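Local coordinates for protein ornithine carbamoyltransferase (Gloeobacter violaceus, PDB 3GD5) that probably catalyses the reversible transfer of the carbamoyl group from carbamoyl phosphate to ornithine, giving citrulline and phosphate in arginine biosynthesis, at residues Leu51-Leu56 and Val64-Ala69; Val186-Pro189 and Thr193-Pro196; Leu146-Asn151 and Ile268-Leu273; Leu22-Leu27 and Ser203-Arg208. One frame throughout, in Å; residues are numbered along the deposited sequence.

How the interactions relate
Interactions 1, 2 and 3 are buried, whereas interaction 4 is only partly so, and their chemistry follows this. Interaction 1 packs leucine against phenylalanine within the carbamoyl-phosphate-binding half. Interaction 2, on the far side of the chain's centre, closes a turn where proline and valine meet beside a threonine hydroxyl. Interactions 2 and 3 reach the same five-stranded sheet, 2 at strand 183-187 and 3 at strand 268-271, one of its outermost strands within the chain. Interactions 3 and 4 each pair a helix from the carbamoyl-phosphate-binding range with an element of the ornithine-binding range: 146-151 meets its strand through aliphatic side chains, while 22-27 meets helix 196-209, which follows the turn of interaction 2, through a salt bridge.

Interaction 1. Residues Leu51-Leu56 and Val64-Ala69; sequences LGLVFL and VSFTVA
L53 packs with its CB over one face of the F55 ring, 3.9 Å above the ring plane and displaced toward the rim, and reaches F66 with methyl CD2, which lies obliquely to that ring and 4.1 Å from F66 CB. The two rings themselves come no nearer than 4.6 Å, from F55 CZ to F66 CD2. This is the first half of a beta-alpha-beta unit: strand 50-55, helix 60-72 covering it, then strand 76-79, part of the parallel sheet of the carbamoyl-phosphate-binding domain. L51, L53 and F55 occupy every second position of the strand and all direct CB toward the helix, so bulky apolar residues suit these places, whereas V54 has no contact with the helix segment. L53 reaches across because its CG stands anti to the carbonyl carbon (chi1 -50°) and the chain then runs on extended. F66 fills the layer between helix and sheet, where its side chain also meets A108 of strand 106-110, A131 and Q304. It lies beside T62 and C139, which by similarity belong to the carbamoyl phosphate site, so this packing probably backs that pocket. T67 and V68 also pack on I78 of a second subunit. Toward the start of the strand the contact thins to L51 CD1, 4.5 Å from the backbone oxygen F66 O.

Interaction 2. Residues Val186-Pro189 and Thr193-Pro196; sequences VATP and TPDP
T188 and T193 bring the two backbones together, their CA atoms 5.6 Å apart, and the chains then diverge until V186 CA and P194 CA are 8.1 Å apart. T188 is extended, T193 and P194 polyproline-like; the short turn between P189 and T193 leads the chain from strand 183-187 of the parallel ornithine-domain sheet toward helix 196-209. V186 directs both methyls at the proline, with CG2 reaching 3.6 Å from P194 CG; a branched strand residue and a rigid ring suit this place, and I215, H171 and L174 also touch P194. T188 crosses T193 at about a right angle, its OG1 lying 3.4 Å from T193 CG2. That hydroxyl sits between backbone N and carbonyl carbon (chi1 81°), from where T188 OG1 donates to P189 O at 2.8 Å, tilted 26° from the carbonyl plane; a weak bond to F192 O is also present. A valine in place of T188 would probably leave P189 O without this donor and let the turn shift. V186 and P194 meet as purely apolar groups, and T193 offers only carbons to T188 OG1 and P189 O, so the hydroxyl's bonding is spent on P189 O and, weakly, F192 O.

Interaction 3. Residues Leu146-Asn151 and Ile268-Leu273; sequences LTIREN and IVLHCL
L270 points its CG anti to the carbonyl carbon (chi1 -65°) and then runs extended, which carries its two methyls from the strand to helix residues T147 and I148. I148 answers with CG1 likewise anti to its carbonyl carbon (chi1 -63°), and the two side chains pass at a slant with L270 CD1 4.1 Å from I148 CG1. The other branch, L270 CD2, rests 4.3 Å from T147 CG2. A leucine suits this position because its forked end serves two neighbours on one helix turn. T147 turns only its methyl to the strand: its hydroxyl is engaged with A143 O and the N299 side chain, so this buried group is satisfied. Farther along, I268 lies against the side chain of N151 and also meets F152. The axes of helix segment 146-151 and strand 268-271 approach to 10.7 Å and run nearly antiparallel, at 163°. I268 and L270, two apart on the strand, both face the helix. I148 also covers L158, M182 and I228, extending the same apolar layer. Helix 138-152 leads from the carbamoyl-phosphate-binding domain into the ornithine-binding one, here lying over the edge strand of the latter's parallel sheet. That strand runs into C272 and L273, which by similarity bind carbamoyl phosphate, within the His-Cys-Leu-Pro motif characteristic of ornithine carbamoyltransferases.

Interaction 4. Residues Leu22-Leu27 and Ser203-Arg208; sequences LDEAQL and SEIAGR
A salt bridge between E24 and R208 joins the capped start of helix 24-39 to helix 196-209, and so links the two domains of the subunit. Both terminal nitrogens of R208 converge on one oxygen: NH1 is 2.7 Å from E24 OE1, and NH2 is 2.8 Å from E24 OE1. The oxygen lies near the guanidinium plane, whereas the carboxylate stands almost perpendicular, at 83°. NH2 therefore meets the syn lone pair and NH1 arrives from above the carboxylate plane, with both bonds bent to 139°. E24 gets there by a bend at chi2 (80°), and R208 by one at chi3. I205 CG2 borders the same oxygen, E24 OE1, at 3.8 Å. An alanine in place of E24 would probably leave the R208 guanidinium without this counter-charge and free to swing. A glutamate in the first turn of helix 24-39 should also suit the helix dipole. Next to E24 in the chain, D23 and Q26 form a capping box, Q26 N donating to D23 OD1 at 2.8 Å and D23 N returning a bond to Q26 OE1. Helix 168-180 touches both segments, at L27 and I205, while A206 packs on V213 of strand 213-216.

Interaction 1. Residues Leu51-Leu56 and Val64-Ala69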
loop_
_atom_site.group_PDB
_atom_site.type_symbol
_atom_site.label_atom_id
_atom_site.label_comp_id
_atom_site.label_asym_id
_atom_site.label_seq_id
_atom_site.Cartn_x
_atom_site.Cartn_y
_atom_site.Cartn_z
ATOM N N LEU A 51 -12.732 22.262 -20.015
ATOM C CA LEU A 51 -13.325 20.939 -19.976
ATOM C C LEU A 51 -12.690 20.204 -18.803
ATOM O O LEU A 51 -11.463 20.180 -18.660
ATOM C CB LEU A 51 -13.006 20.209 -21.273
ATOM C CG LEU A 51 -13.680 18.900 -21.683
ATOM C CD1 LEU A 51 -12.580 17.978 -22.131
ATOM C CD2 LEU A 51 -14.503 18.274 -20.578
ATOM N N GLY A 52 -13.522 19.616 -17.956
ATOM C CA GLY A 52 -13.005 18.879 -16.824
ATOM C C GLY A 52 -13.088 17.401 -17.137
ATOM O O GLY A 52 -14.068 16.945 -17.741
ATOM N N LEU A 53 -12.059 16.657 -16.744
ATOM C CA LEU A 53 -12.010 15.222 -16.972
ATOM C C LEU A 53 -12.098 14.513 -15.625
ATOM O O LEU A 53 -11.188 14.631 -14.807
ATOM C CB LEU A 53 -10.693 14.837 -17.643
ATOM C CG LEU A 53 -10.278 15.631 -18.880
ATOM C CD1 LEU A 53 -8.848 15.260 -19.246
ATOM C CD2 LEU A 53 -11.229 15.334 -20.035
ATOM N N VAL A 54 -13.187 13.795 -15.380
ATOM C CA VAL A 54 -13.319 13.067 -14.122
ATOM C C VAL A 54 -13.343 11.572 -14.413
ATOM O O VAL A 54 -14.381 10.989 -14.721
ATOM C CB VAL A 54 -14.586 13.489 -13.342
ATOM C CG1 VAL A 54 -15.759 13.518 -14.256
ATOM C CG2 VAL A 54 -14.843 12.526 -12.185
ATOM N N PHE A 55 -12.167 10.966 -14.339
ATOM C CA PHE A 55 -12.026 9.545 -14.606
ATOM C C PHE A 55 -11.877 8.769 -13.313
ATOM O O PHE A 55 -10.843 8.849 -12.648
ATOM C CB PHE A 55 -10.804 9.289 -15.492
ATOM C CG PHE A 55 -10.843 10.012 -16.813
ATOM C CD1 PHE A 55 -12.038 10.558 -17.297
ATOM C CD2 PHE A 55 -9.697 10.112 -17.595
ATOM C CE1 PHE A 55 -12.089 11.187 -18.538
ATOM C CE2 PHE A 55 -9.735 10.740 -18.844
ATOM C CZ PHE A 55 -10.935 11.279 -19.317
ATOM N N LEU A 56 -12.915 8.026 -12.954
ATOM C CA LEU A 56 -12.882 7.217 -11.745
ATOM C C LEU A 56 -11.934 6.051 -11.962
ATOM O O LEU A 56 -11.629 5.303 -11.041
ATOM C CB LEU A 56 -14.278 6.700 -11.398
ATOM C CG LEU A 56 -15.182 7.681 -10.649
ATOM C CD1 LEU A 56 -15.430 8.918 -11.490
ATOM C CD2 LEU A 56 -16.489 6.985 -10.302
ATOM N N VAL A 64 -5.676 11.597 -23.199
ATOM C CA VAL A 64 -4.921 12.306 -24.230
ATOM C C VAL A 64 -5.797 12.698 -25.424
ATOM O O VAL A 64 -5.733 13.834 -25.904
ATOM C CB VAL A 64 -3.712 11.471 -24.733
ATOM C CG1 VAL A 64 -4.188 10.129 -25.250
ATOM C CG2 VAL A 64 -2.971 12.225 -25.832
ATOM N N SER A 65 -6.623 11.776 -25.902
ATOM C CA SER A 65 -7.487 12.082 -27.042
ATOM C C SER A 65 -8.457 13.230 -26.719
ATOM O O SER A 65 -8.697 14.098 -27.555
ATOM C CB SER A 65 -8.264 10.830 -27.490
ATOM O OG SER A 65 -9.080 10.310 -26.454
ATOM N N PHE A 66 -9.007 13.242 -25.511
ATOM C CA PHE A 66 -9.917 14.322 -25.121
ATOM C C PHE A 66 -9.206 15.663 -24.934
ATOM O O PHE A 66 -9.725 16.705 -25.345
ATOM C CB PHE A 66 -10.632 13.978 -23.816
ATOM C CG PHE A 66 -11.981 13.376 -24.008
ATOM C CD1 PHE A 66 -13.033 14.144 -24.499
ATOM C CD2 PHE A 66 -12.209 12.035 -23.713
ATOM C CE1 PHE A 66 -14.289 13.587 -24.694
ATOM C CE2 PHE A 66 -13.468 11.468 -23.907
ATOM C CZ PHE A 66 -14.506 12.249 -24.399
ATOM N N THR A 67 -8.027 15.629 -24.310
ATOM C CA THR A 67 -7.257 16.837 -24.031
ATOM C C THR A 67 -6.695 17.513 -25.272
ATOM O O THR A 67 -6.719 18.741 -25.369
ATOM C CB THR A 67 -6.093 16.555 -23.009
ATOM O OG1 THR A 67 -5.248 17.716 -22.900
ATOM C CG2 THR A 67 -5.242 15.398 -23.470
ATOM N N VAL A 68 -6.180 16.733 -26.221
ATOM C CA VAL A 68 -5.658 17.326 -27.437
ATOM C C VAL A 68 -6.836 17.858 -28.253
ATOM O O VAL A 68 -6.711 18.874 -28.946
ATOM C CB VAL A 68 -4.857 16.302 -28.278
ATOM C CG1 VAL A 68 -4.402 16.948 -29.591
ATOM C CG2 VAL A 68 -3.625 15.831 -27.488
ATOM N N ALA A 69 -7.985 17.188 -28.160
ATOM C CA ALA A 69 -9.181 17.631 -28.889
ATOM C C ALA A 69 -9.573 19.024 -28.408
ATOM O O ALA A 69 -9.736 19.949 -29.210
ATOM C CB ALA A 69 -10.339 16.652 -28.671
#

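Interaction 2. Residues Val186-Pro189 and Thr193-Pro196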
loop_
_atom_site.group_PDB
_atom_site.type_symbol
_atom_site.label_atom_id
_atom_site.label_comp_id
_atom_site.label_asym_id
_atom_site.label_seq_id
_atom_site.Cartn_x
_atom_site.Cartn_y
_atom_site.Cartn_z
ATOM N N VAL A 186 -23.059 -9.689 -33.994
ATOM C CA VAL A 186 -22.218 -9.773 -32.815
ATOM C C VAL A 186 -22.130 -11.201 -32.319
ATOM O O VAL A 186 -23.126 -11.788 -31.898
ATOM C CB VAL A 186 -22.752 -8.868 -31.685
ATOM C CG1 VAL A 186 -24.229 -9.136 -31.471
ATOM C CG2 VAL A 186 -21.978 -9.124 -30.396
ATOM N N ALA A 187 -20.922 -11.752 -32.372
ATOM C CA ALA A 187 -20.673 -13.114 -31.934
ATOM C C ALA A 187 -19.929 -13.132 -30.598
ATOM O O ALA A 187 -18.855 -12.539 -30.458
ATOM C CB ALA A 187 -19.865 -13.864 -33.002
ATOM N N THR A 188 -20.505 -13.823 -29.619
ATOM C CA THR A 188 -19.906 -13.920 -28.291
ATOM C C THR A 188 -20.165 -15.289 -27.697
ATOM O O THR A 188 -21.006 -16.042 -28.190
ATOM C CB THR A 188 -20.538 -12.927 -27.305
ATOM O OG1 THR A 188 -21.772 -13.474 -26.814
ATOM C CG2 THR A 188 -20.816 -11.598 -27.979
ATOM N N PRO A 189 -19.435 -15.637 -26.629
ATOM C CA PRO A 189 -19.678 -16.945 -26.022
ATOM C C PRO A 189 -21.074 -16.861 -25.398
ATOM O O PRO A 189 -21.637 -15.768 -25.270
ATOM C CB PRO A 189 -18.570 -17.053 -24.975
ATOM C CG PRO A 189 -17.458 -16.265 -25.586
ATOM C CD PRO A 189 -18.184 -15.048 -26.123
ATOM N N THR A 193 -23.073 -12.420 -23.806
ATOM C CA THR A 193 -23.785 -11.759 -24.890
ATOM C C THR A 193 -24.093 -10.310 -24.520
ATOM O O THR A 193 -24.040 -9.935 -23.345
ATOM C CB THR A 193 -25.122 -12.484 -25.206
ATOM O OG1 THR A 193 -25.997 -12.398 -24.073
ATOM C CG2 THR A 193 -24.870 -13.949 -25.529
ATOM N N PRO A 194 -24.406 -9.472 -25.527
ATOM C CA PRO A 194 -24.731 -8.060 -25.318
ATOM C C PRO A 194 -25.991 -7.972 -24.472
ATOM O O PRO A 194 -26.779 -8.913 -24.433
ATOM C CB PRO A 194 -24.999 -7.545 -26.731
ATOM C CG PRO A 194 -24.227 -8.474 -27.604
ATOM C CD PRO A 194 -24.451 -9.808 -26.960
ATOM N N ASP A 195 -26.180 -6.841 -23.806
ATOM C CA ASP A 195 -27.363 -6.616 -22.985
ATOM C C ASP A 195 -28.598 -6.722 -23.893
ATOM O O ASP A 195 -28.776 -5.915 -24.810
ATOM C CB ASP A 195 -27.272 -5.227 -22.356
ATOM C CG ASP A 195 -28.562 -4.792 -21.694
ATOM O OD1 ASP A 195 -29.535 -5.578 -21.683
ATOM O OD2 ASP A 195 -28.595 -3.648 -21.184
ATOM N N PRO A 196 -29.464 -7.723 -23.651
ATOM C CA PRO A 196 -30.673 -7.914 -24.466
ATOM C C PRO A 196 -31.488 -6.650 -24.717
ATOM O O PRO A 196 -32.154 -6.528 -25.750
ATOM C CB PRO A 196 -31.457 -8.986 -23.696
ATOM C CG PRO A 196 -30.916 -8.893 -22.292
ATOM C CD PRO A 196 -29.444 -8.669 -22.524
#

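Interaction 3. Residues Leu146-Asn151 and Ile268-Leu273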
loop_
_atom_site.group_PDB
_atom_site.type_symbol
_atom_site.label_atom_id
_atom_site.label_comp_id
_atom_site.label_asym_id
_atom_site.label_seq_id
_atom_site.Cartn_x
_atom_site.Cartn_y
_atom_site.Cartn_z
ATOM N N LEU A 146 -16.611 6.881 -38.224
ATOM C CA LEU A 146 -15.902 7.868 -39.027
ATOM C C LEU A 146 -14.744 7.204 -39.772
ATOM O O LEU A 146 -14.358 7.630 -40.860
ATOM C CB LEU A 146 -15.365 8.970 -38.111
ATOM C CG LEU A 146 -15.094 10.381 -38.636
ATOM C CD1 LEU A 146 -14.451 11.186 -37.515
ATOM C CD2 LEU A 146 -14.178 10.352 -39.845
ATOM N N THR A 147 -14.189 6.155 -39.179
ATOM C CA THR A 147 -13.084 5.451 -39.806
ATOM C C THR A 147 -13.611 4.576 -40.938
ATOM O O THR A 147 -13.018 4.526 -42.009
ATOM C CB THR A 147 -12.330 4.567 -38.792
ATOM O OG1 THR A 147 -11.873 5.377 -37.699
ATOM C CG2 THR A 147 -11.125 3.899 -39.458
ATOM N N ILE A 148 -14.728 3.893 -40.693
ATOM C CA ILE A 148 -15.337 3.024 -41.696
ATOM C C ILE A 148 -15.723 3.873 -42.895
ATOM O O ILE A 148 -15.433 3.515 -44.035
ATOM C CB ILE A 148 -16.596 2.307 -41.143
ATOM C CG1 ILE A 148 -16.201 1.391 -39.981
ATOM C CG2 ILE A 148 -17.269 1.494 -42.242
ATOM C CD1 ILE A 148 -17.369 0.653 -39.350
ATOM N N ARG A 149 -16.366 5.005 -42.625
ATOM C CA ARG A 149 -16.779 5.930 -43.671
ATOM C C ARG A 149 -15.582 6.331 -44.535
ATOM O O ARG A 149 -15.655 6.297 -45.757
ATOM C CB ARG A 149 -17.430 7.168 -43.039
ATOM C CG ARG A 149 -17.398 8.439 -43.895
ATOM C CD ARG A 149 -18.299 8.384 -45.121
ATOM N NE ARG A 149 -19.719 8.372 -44.775
ATOM C CZ ARG A 149 -20.697 8.661 -45.632
ATOM N NH1 ARG A 149 -21.968 8.622 -45.242
ATOM N NH2 ARG A 149 -20.404 9.006 -46.881
ATOM N N GLU A 150 -14.476 6.698 -43.900
ATOM C CA GLU A 150 -13.283 7.099 -44.639
ATOM C C GLU A 150 -12.701 5.952 -45.462
ATOM O O GLU A 150 -11.949 6.191 -46.406
ATOM C CB GLU A 150 -12.205 7.626 -43.684
ATOM C CG GLU A 150 -12.627 8.826 -42.847
ATOM C CD GLU A 150 -11.515 9.324 -41.925
ATOM O OE1 GLU A 150 -10.898 8.486 -41.228
ATOM O OE2 GLU A 150 -11.267 10.553 -41.893
ATOM N N ASN A 151 -13.037 4.713 -45.109
ATOM C CA ASN A 151 -12.520 3.559 -45.841
ATOM C C ASN A 151 -13.404 3.047 -46.981
ATOM O O ASN A 151 -12.894 2.520 -47.972
ATOM C CB ASN A 151 -12.232 2.391 -44.892
ATOM C CG ASN A 151 -10.895 2.521 -44.193
ATOM O OD1 ASN A 151 -10.750 3.288 -43.238
ATOM N ND2 ASN A 151 -9.903 1.778 -44.674
ATOM N N ILE A 268 -11.937 -4.797 -43.543
ATOM C CA ILE A 268 -11.072 -4.003 -42.684
ATOM C C ILE A 268 -11.149 -4.577 -41.267
ATOM O O ILE A 268 -12.170 -5.157 -40.885
ATOM C CB ILE A 268 -11.528 -2.514 -42.703
ATOM C CG1 ILE A 268 -10.636 -1.721 -43.659
ATOM C CG2 ILE A 268 -11.518 -1.918 -41.313
ATOM C CD1 ILE A 268 -10.685 -2.210 -45.081
ATOM N N VAL A 269 -10.063 -4.438 -40.506
ATOM C CA VAL A 269 -10.018 -4.935 -39.130
ATOM C C VAL A 269 -9.871 -3.782 -38.137
ATOM O O VAL A 269 -8.926 -2.995 -38.222
ATOM C CB VAL A 269 -8.838 -5.914 -38.911
ATOM C CG1 VAL A 269 -8.793 -6.354 -37.452
ATOM C CG2 VAL A 269 -8.991 -7.129 -39.814
ATOM N N LEU A 270 -10.814 -3.684 -37.203
ATOM C CA LEU A 270 -10.787 -2.632 -36.190
ATOM C C LEU A 270 -10.641 -3.199 -34.787
ATOM O O LEU A 270 -11.147 -4.280 -34.483
ATOM C CB LEU A 270 -12.068 -1.782 -36.239
ATOM C CG LEU A 270 -12.342 -0.943 -37.491
ATOM C CD1 LEU A 270 -13.548 -0.043 -37.259
ATOM C CD2 LEU A 270 -11.118 -0.111 -37.823
ATOM N N HIS A 271 -9.929 -2.466 -33.937
ATOM C CA HIS A 271 -9.739 -2.856 -32.543
ATOM C C HIS A 271 -9.644 -1.550 -31.762
ATOM O O HIS A 271 -8.807 -0.706 -32.061
ATOM C CB HIS A 271 -8.457 -3.690 -32.379
ATOM C CG HIS A 271 -8.293 -4.284 -31.013
ATOM N ND1 HIS A 271 -8.007 -5.619 -30.810
ATOM C CD2 HIS A 271 -8.354 -3.720 -29.782
ATOM C CE1 HIS A 271 -7.893 -5.849 -29.514
ATOM N NE2 HIS A 271 -8.097 -4.714 -28.868
ATOM N N CYS A 272 -10.517 -1.368 -30.778
ATOM C CA CYS A 272 -10.515 -0.138 -29.986
ATOM C C CYS A 272 -9.287 0.061 -29.074
ATOM O O CYS A 272 -9.056 1.171 -28.606
ATOM C CB CYS A 272 -11.790 -0.059 -29.144
ATOM S SG CYS A 272 -11.997 -1.448 -28.026
ATOM N N LEU A 273 -8.526 -1.011 -28.826
ATOM C CA LEU A 273 -7.311 -0.999 -27.989
ATOM C C LEU A 273 -7.557 -0.872 -26.480
ATOM O O LEU A 273 -8.603 -0.385 -26.056
ATOM C CB LEU A 273 -6.362 0.115 -28.448
ATOM C CG LEU A 273 -5.845 0.004 -29.890
ATOM C CD1 LEU A 273 -4.955 1.186 -30.215
ATOM C CD2 LEU A 273 -5.082 -1.310 -30.073
#

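Interaction 4. Residues Leu22-Leu27 and Ser203-Arg208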
loop_
_atom_site.group_PDB
_atom_site.type_symbol
_atom_site.label_atom_id
_atom_site.label_comp_id
_atom_site.label_asym_id
_atom_site.label_seq_id
_atom_site.Cartn_x
_atom_site.Cartn_y
_atom_site.Cartn_z
ATOM N N LEU A 22 -28.440 10.270 -29.486
ATOM C CA LEU A 22 -28.400 10.865 -30.811
ATOM C C LEU A 22 -29.298 10.036 -31.695
ATOM O O LEU A 22 -29.139 8.819 -31.756
ATOM C CB LEU A 22 -26.986 10.800 -31.390
ATOM C CG LEU A 22 -25.804 11.451 -30.667
ATOM C CD1 LEU A 22 -24.516 10.807 -31.154
ATOM C CD2 LEU A 22 -25.794 12.950 -30.911
ATOM N N ASP A 23 -30.255 10.667 -32.365
ATOM C CA ASP A 23 -31.101 9.914 -33.279
ATOM C C ASP A 23 -30.265 9.786 -34.554
ATOM O O ASP A 23 -29.135 10.279 -34.605
ATOM C CB ASP A 23 -32.432 10.640 -33.554
ATOM C CG ASP A 23 -32.251 12.066 -34.057
ATOM O OD1 ASP A 23 -31.401 12.307 -34.942
ATOM O OD2 ASP A 23 -32.985 12.953 -33.570
ATOM N N GLU A 24 -30.799 9.127 -35.577
ATOM C CA GLU A 24 -30.054 8.957 -36.820
ATOM C C GLU A 24 -29.558 10.285 -37.384
ATOM O O GLU A 24 -28.424 10.383 -37.846
ATOM C CB GLU A 24 -30.911 8.258 -37.879
ATOM C CG GLU A 24 -31.477 6.912 -37.459
ATOM C CD GLU A 24 -32.710 7.039 -36.585
ATOM O OE1 GLU A 24 -33.270 5.994 -36.199
ATOM O OE2 GLU A 24 -33.124 8.179 -36.285
ATOM N N ALA A 25 -30.406 11.305 -37.337
ATOM C CA ALA A 25 -30.053 12.622 -37.864
ATOM C C ALA A 25 -28.914 13.306 -37.107
ATOM O O ALA A 25 -28.025 13.908 -37.700
ATOM C CB ALA A 25 -31.288 13.521 -37.864
ATOM N N GLN A 26 -28.945 13.224 -35.790
ATOM C CA GLN A 26 -27.910 13.858 -34.994
ATOM C C GLN A 26 -26.558 13.154 -35.162
ATOM O O GLN A 26 -25.508 13.801 -35.180
ATOM C CB GLN A 26 -28.362 13.882 -33.539
ATOM C CG GLN A 26 -29.714 14.575 -33.392
ATOM C CD GLN A 26 -30.283 14.499 -31.992
ATOM O OE1 GLN A 26 -30.493 13.411 -31.456
ATOM N NE2 GLN A 26 -30.544 15.659 -31.394
ATOM N N LEU A 27 -26.588 11.835 -35.322
ATOM C CA LEU A 27 -25.358 11.079 -35.489
ATOM C C LEU A 27 -24.640 11.474 -36.773
ATOM O O LEU A 27 -23.414 11.653 -36.779
ATOM C CB LEU A 27 -25.652 9.577 -35.489
ATOM C CG LEU A 27 -24.435 8.653 -35.635
ATOM C CD1 LEU A 27 -23.375 9.017 -34.591
ATOM C CD2 LEU A 27 -24.875 7.198 -35.489
ATOM N N SER A 203 -32.252 -3.335 -32.800
ATOM C CA SER A 203 -33.100 -3.921 -33.838
ATOM C C SER A 203 -34.218 -2.954 -34.208
ATOM O O SER A 203 -34.497 -2.737 -35.387
ATOM C CB SER A 203 -33.698 -5.241 -33.357
ATOM O OG SER A 203 -32.677 -6.187 -33.107
ATOM N N GLU A 204 -34.852 -2.375 -33.193
ATOM C CA GLU A 204 -35.924 -1.411 -33.409
ATOM C C GLU A 204 -35.432 -0.293 -34.326
ATOM O O GLU A 204 -36.132 0.121 -35.249
ATOM C CB GLU A 204 -36.377 -0.822 -32.071
ATOM C CG GLU A 204 -37.417 0.288 -32.191
ATOM C CD GLU A 204 -37.734 0.948 -30.857
ATOM O OE1 GLU A 204 -38.547 1.899 -30.836
ATOM O OE2 GLU A 204 -37.170 0.521 -29.825
ATOM N N ILE A 205 -34.220 0.192 -34.069
ATOM C CA ILE A 205 -33.634 1.258 -34.873
ATOM C C ILE A 205 -33.363 0.773 -36.290
ATOM O O ILE A 205 -33.612 1.486 -37.261
ATOM C CB ILE A 205 -32.287 1.732 -34.286
ATOM C CG1 ILE A 205 -32.494 2.325 -32.890
ATOM C CG2 ILE A 205 -31.644 2.759 -35.222
ATOM C CD1 ILE A 205 -33.234 3.623 -32.906
ATOM N N ALA A 206 -32.833 -0.441 -36.393
ATOM C CA ALA A 206 -32.496 -1.036 -37.677
ATOM C C ALA A 206 -33.739 -1.256 -38.533
ATOM O O ALA A 206 -33.662 -1.282 -39.766
ATOM C CB ALA A 206 -31.771 -2.354 -37.456
ATOM N N GLY A 207 -34.880 -1.408 -37.868
ATOM C CA GLY A 207 -36.122 -1.624 -38.580
ATOM C C GLY A 207 -36.466 -0.450 -39.470
ATOM O O GLY A 207 -37.118 -0.611 -40.503
ATOM N N ARG A 208 -36.011 0.733 -39.076
ATOM C CA ARG A 208 -36.285 1.946 -39.828
ATOM C C ARG A 208 -35.133 2.345 -40.738
ATOM O O ARG A 208 -35.299 3.168 -41.637
ATOM C CB ARG A 208 -36.615 3.082 -38.858
ATOM C CG ARG A 208 -37.773 2.738 -37.926
ATOM C CD ARG A 208 -38.216 3.900 -37.033
ATOM N NE ARG A 208 -37.330 4.138 -35.892
ATOM C CZ ARG A 208 -36.190 4.819 -35.951
ATOM N NH1 ARG A 208 -35.780 5.342 -37.101
ATOM N NH2 ARG A 208 -35.464 4.989 -34.854
#